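Side-chain contacts in CrRbcX-IIa (Chlamydomonas reinhardtii, PDB 5BS1), which acts as an RbcX-type chaperone in Rubisco assembly, probably as a helical homodimer: residues V28-V33 against L53-F58; A73-M76 against L82-R85. One frame throughout, in Å; residues are numbered along the deposited sequence.

Interaction 1: V28-V33 against L53-F58; sequences VAARVV and LDLMDF
L55 reaches out from helix 46-59 and sets its two methyls against A30 and V33, about one turn apart on helix 13-38. Two of the meetings are apolar. L55 CD2 lies 3.8 Å from V33 CG1, the side chains crossing at about a right angle, so that methyl meets methyl with little overlap along their lengths. The other branch, L55 CD1, stands 4.3 Å from A30 CB, a looser touch. A third approach is of methyl to backbone: L55 CD2 is 3.6 Å from A30 O, an ordinary van der Waals contact, and no hydrogen bond joins the two segments. The first torsion of L55 explains the reach: at chi1 -172° CG stands opposite the residue's own N and beside its carbonyl carbon, which carries the fork out to helix 13-38.

Residue types follow from the spacing. With A30 and L55 CA atoms 7.6 Å apart, an alanine leaves room on the first helix for a leucine from the second, whose forked end can serve two partners at once. The surroundings add to this: A30 also packs on W71 of helix 69-78, and L55 reaches L34, next to V33 on helix 13-38. Such interlocking of small and branched aliphatic residues is characteristic of helical-bundle cores, here the bundle of the RbcX fold.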
loop_
_atom_site.group_PDB
_atom_site.type_symbol
_atom_site.label_atom_id
_atom_site.label_comp_id
_atom_site.label_asym_id
_atom_site.label_seq_id
_atom_site.Cartn_x
_atom_site.Cartn_y
_atom_site.Cartn_z
ATOM N N VAL A 28 5.801 -10.884 1.588
ATOM C CA VAL A 28 4.934 -12.065 1.601
ATOM C C VAL A 28 5.716 -13.299 1.153
ATOM O O VAL A 28 5.634 -14.365 1.795
ATOM C CB VAL A 28 3.670 -11.870 0.735
ATOM C CG1 VAL A 28 2.958 -13.201 0.491
ATOM C CG2 VAL A 28 2.740 -10.895 1.422
ATOM N N ALA A 29 6.434 -13.169 0.048
ATOM C CA ALA A 29 7.245 -14.263 -0.488
ATOM C C ALA A 29 8.244 -14.751 0.560
ATOM O O ALA A 29 8.457 -15.960 0.714
ATOM C CB ALA A 29 7.976 -13.863 -1.770
ATOM N N ALA A 30 8.930 -13.827 1.204
ATOM C CA ALA A 30 9.911 -14.172 2.222
ATOM C C ALA A 30 9.279 -14.974 3.349
ATOM O O ALA A 30 9.876 -15.966 3.829
ATOM C CB ALA A 30 10.573 -12.924 2.796
ATOM N N ARG A 31 8.096 -14.547 3.803
ATOM C CA ARG A 31 7.388 -15.295 4.840
ATOM C C ARG A 31 7.010 -16.673 4.382
ATOM O O ARG A 31 7.151 -17.629 5.143
ATOM C CB ARG A 31 6.132 -14.571 5.303
ATOM C CG ARG A 31 6.388 -13.333 6.115
ATOM C CD ARG A 31 5.056 -12.868 6.702
ATOM N NE ARG A 31 4.655 -13.691 7.863
ATOM C CZ ARG A 31 3.421 -14.124 8.133
ATOM N NH1 ARG A 31 3.211 -14.835 9.238
ATOM N NH2 ARG A 31 2.403 -13.881 7.322
ATOM N N VAL A 32 6.529 -16.795 3.149
ATOM C CA VAL A 32 6.171 -18.089 2.561
ATOM C C VAL A 32 7.360 -19.023 2.531
ATOM O O VAL A 32 7.269 -20.171 2.968
ATOM C CB VAL A 32 5.591 -17.929 1.127
ATOM C CG1 VAL A 32 5.553 -19.252 0.360
ATOM C CG2 VAL A 32 4.208 -17.321 1.185
ATOM N N VAL A 33 8.483 -18.527 2.044
ATOM C CA VAL A 33 9.675 -19.334 1.917
ATOM C C VAL A 33 10.207 -19.712 3.293
ATOM O O VAL A 33 10.644 -20.830 3.486
ATOM C CB VAL A 33 10.723 -18.622 1.026
ATOM C CG1 VAL A 33 12.081 -19.326 1.048
ATOM C CG2 VAL A 33 10.209 -18.568 -0.417
ATOM N N LEU A 53 19.156 -20.228 7.264
ATOM C CA LEU A 53 20.006 -19.352 8.070
ATOM C C LEU A 53 20.099 -17.967 7.436
ATOM O O LEU A 53 19.962 -16.972 8.118
ATOM C CB LEU A 53 21.393 -19.944 8.248
ATOM C CG LEU A 53 21.532 -21.257 9.028
ATOM C CD1 LEU A 53 22.953 -21.786 8.970
ATOM C CD2 LEU A 53 21.104 -21.069 10.475
ATOM N N ASP A 54 20.261 -17.940 6.113
ATOM C CA ASP A 54 20.432 -16.667 5.400
ATOM C C ASP A 54 19.123 -15.873 5.396
ATOM O O ASP A 54 19.126 -14.653 5.579
ATOM C CB ASP A 54 20.885 -16.909 3.962
ATOM C CG ASP A 54 22.312 -17.439 3.853
ATOM O OD1 ASP A 54 23.100 -17.274 4.801
ATOM O OD2 ASP A 54 22.668 -18.056 2.829
ATOM N N LEU A 55 18.001 -16.555 5.216
ATOM C CA LEU A 55 16.716 -15.874 5.178
ATOM C C LEU A 55 16.399 -15.266 6.524
ATOM O O LEU A 55 15.931 -14.127 6.580
ATOM C CB LEU A 55 15.594 -16.793 4.713
ATOM C CG LEU A 55 14.239 -16.116 4.456
ATOM C CD1 LEU A 55 14.333 -14.889 3.530
ATOM C CD2 LEU A 55 13.258 -17.101 3.896
HETATM N N MSE A 56 16.736 -15.994 7.599
HETATM C CA MSE A 56 16.548 -15.440 8.945
HETATM C C MSE A 56 17.365 -14.141 9.062
HETATM O O MSE A 56 16.862 -13.160 9.594
HETATM C CB MSE A 56 16.969 -16.475 9.998
HETATM C CG MSE A 56 16.073 -17.692 10.199
HETATM SE SE MSE A 56 14.392 -17.324 11.120
HETATM C CE MSE A 56 15.184 -17.324 12.939
ATOM N N ASP A 57 18.614 -14.126 8.593
ATOM C CA ASP A 57 19.464 -12.913 8.621
ATOM C C ASP A 57 18.831 -11.765 7.850
ATOM O O ASP A 57 18.728 -10.653 8.367
ATOM C CB ASP A 57 20.836 -13.157 8.010
ATOM C CG ASP A 57 21.770 -13.922 8.918
ATOM O OD1 ASP A 57 21.525 -13.955 10.130
ATOM O OD2 ASP A 57 22.764 -14.473 8.401
ATOM N N PHE A 58 18.401 -12.040 6.623
ATOM C CA PHE A 58 17.904 -10.986 5.751
ATOM C C PHE A 58 16.560 -10.447 6.168
ATOM O O PHE A 58 16.287 -9.266 5.947
ATOM C CB PHE A 58 17.883 -11.427 4.280
ATOM C CG PHE A 58 19.217 -11.321 3.624
ATOM C CD1 PHE A 58 19.762 -10.083 3.332
ATOM C CD2 PHE A 58 19.958 -12.453 3.333
ATOM C CE1 PHE A 58 21.009 -9.975 2.759
ATOM C CE2 PHE A 58 21.200 -12.351 2.750
ATOM C CZ PHE A 58 21.730 -11.108 2.462
#

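Interaction 2: A73-M76 against L82-R85; sequences AAVM and LALR
A83 meets M76 where two successive helices form a tight helical hairpin: helix 69-78 and helix 80-96 are separated by N79 alone, and the turn brings the M76 and A83 CA atoms to within 4.9 Å. Where the second helix starts, N79 OD1 accepts a hydrogen bond from L82 N. So close an approach of the helices suits a small residue, and alanine offers a single methyl.

The selenomethionine M76 can be followed outward. Already at the backbone, its CA is 3.5 Å from A83 CB. Its CB comes next, 3.6 Å from that same methyl, and CG follows at 4.0 Å, so A83 CB lies against the root of the side chain. With CG anti to N (chi1 -170°) and the next bond extended as well, the chain runs straight on until it bends at chi3 (68°). Beyond CG the selenium and CE lead away from the 82-85 segment. The side chain also packs on A121 of the second subunit. A flexible, unbranched chain suits such a place, since its root can lie close against an alanine while the rest turns elsewhere.

V75 fills the other half of the contact. It is beta-branched, so its two methyls can face different neighbours, and CG1, anti to N, is the one aimed at helix 80-96. L82 answers with its forked end, crossing V75 at about a right angle. V75 CG1 has two partners on that helix, 3.8 Å from L82 CD2 and 4.1 Å from A83 CB.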
loop_
_atom_site.group_PDB
_atom_site.type_symbol
_atom_site.label_atom_id
_atom_site.label_comp_id
_atom_site.label_asym_id
_atom_site.label_seq_id
_atom_site.Cartn_x
_atom_site.Cartn_y
_atom_site.Cartn_z
ATOM N N ALA A 73 18.677 -8.008 -4.348
ATOM C CA ALA A 73 20.023 -8.057 -4.893
ATOM C C ALA A 73 21.023 -8.458 -3.813
ATOM O O ALA A 73 21.932 -9.219 -4.082
ATOM C CB ALA A 73 20.395 -6.700 -5.452
ATOM N N ALA A 74 20.787 -7.964 -2.608
ATOM C CA ALA A 74 21.614 -8.341 -1.438
ATOM C C ALA A 74 21.474 -9.814 -1.107
ATOM O O ALA A 74 22.467 -10.494 -0.825
ATOM C CB ALA A 74 21.264 -7.483 -0.249
ATOM N N VAL A 75 20.257 -10.327 -1.123
ATOM C CA VAL A 75 20.057 -11.744 -0.917
ATOM C C VAL A 75 20.796 -12.556 -1.993
ATOM O O VAL A 75 21.469 -13.534 -1.689
ATOM C CB VAL A 75 18.561 -12.144 -0.896
ATOM C CG1 VAL A 75 18.398 -13.634 -0.739
ATOM C CG2 VAL A 75 17.816 -11.433 0.221
HETATM N N MSE A 76 20.661 -12.157 -3.250
HETATM C CA MSE A 76 21.284 -12.885 -4.351
HETATM C C MSE A 76 22.794 -12.910 -4.209
HETATM O O MSE A 76 23.396 -13.925 -4.534
HETATM C CB MSE A 76 20.844 -12.335 -5.711
HETATM C CG MSE A 76 21.289 -13.245 -6.877
HETATM SE SE MSE A 76 20.412 -12.570 -8.514
HETATM C CE MSE A 76 21.378 -10.871 -8.685
ATOM N N LEU A 82 18.532 -19.112 -2.952
ATOM C CA LEU A 82 17.460 -18.527 -2.110
ATOM C C LEU A 82 16.795 -17.360 -2.869
ATOM O O LEU A 82 15.567 -17.257 -2.871
ATOM C CB LEU A 82 18.030 -18.070 -0.796
ATOM C CG LEU A 82 17.146 -17.225 0.129
ATOM C CD1 LEU A 82 15.910 -18.017 0.510
ATOM C CD2 LEU A 82 17.940 -16.748 1.339
ATOM N N ALA A 83 17.606 -16.483 -3.466
ATOM C CA ALA A 83 17.058 -15.373 -4.252
ATOM C C ALA A 83 16.180 -15.860 -5.392
ATOM O O ALA A 83 15.078 -15.322 -5.582
ATOM C CB ALA A 83 18.146 -14.473 -4.779
ATOM N N LEU A 84 16.605 -16.900 -6.117
ATOM C CA LEU A 84 15.764 -17.449 -7.183
ATOM C C LEU A 84 14.415 -17.900 -6.658
ATOM O O LEU A 84 13.385 -17.665 -7.279
ATOM C CB LEU A 84 16.434 -18.596 -7.917
ATOM C CG LEU A 84 17.660 -18.298 -8.768
ATOM C CD1 LEU A 84 18.112 -19.581 -9.438
ATOM C CD2 LEU A 84 17.433 -17.219 -9.794
ATOM N N ARG A 85 14.406 -18.570 -5.503
ATOM C CA ARG A 85 13.167 -19.026 -4.932
ATOM C C ARG A 85 12.249 -17.867 -4.498
ATOM O O ARG A 85 11.053 -17.904 -4.756
ATOM C CB ARG A 85 13.439 -19.947 -3.736
ATOM C CG ARG A 85 12.188 -20.463 -3.058
ATOM C CD ARG A 85 11.341 -21.328 -3.962
ATOM N NE ARG A 85 10.164 -21.823 -3.251
ATOM C CZ ARG A 85 8.999 -22.099 -3.814
ATOM N NH1 ARG A 85 8.837 -21.980 -5.128
ATOM N NH2 ARG A 85 7.973 -22.491 -3.069
#

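Overall arrangement
Interactions 1 and 2 are neighbours in one hydrophobic core, their centres 10 Å apart, on the same side of the chain's centre. In sequence interaction 1 closes before interaction 2 opens, and helix 69-78 is the next helix after 46-59. Three places join them. The F58 ring packs on the 73-76 segment, with F58 CG 3.7 Å from V75 CG2. V33 CG2 packs on R85 CG at 3.8 Å, and L82 CD2 approaches L55 N at 3.9 Å. Four helices thus share one interior. Both contacts also border the second subunit, interaction 1 where V28 packs on its P13, interaction 2 through A73, M76 and L84.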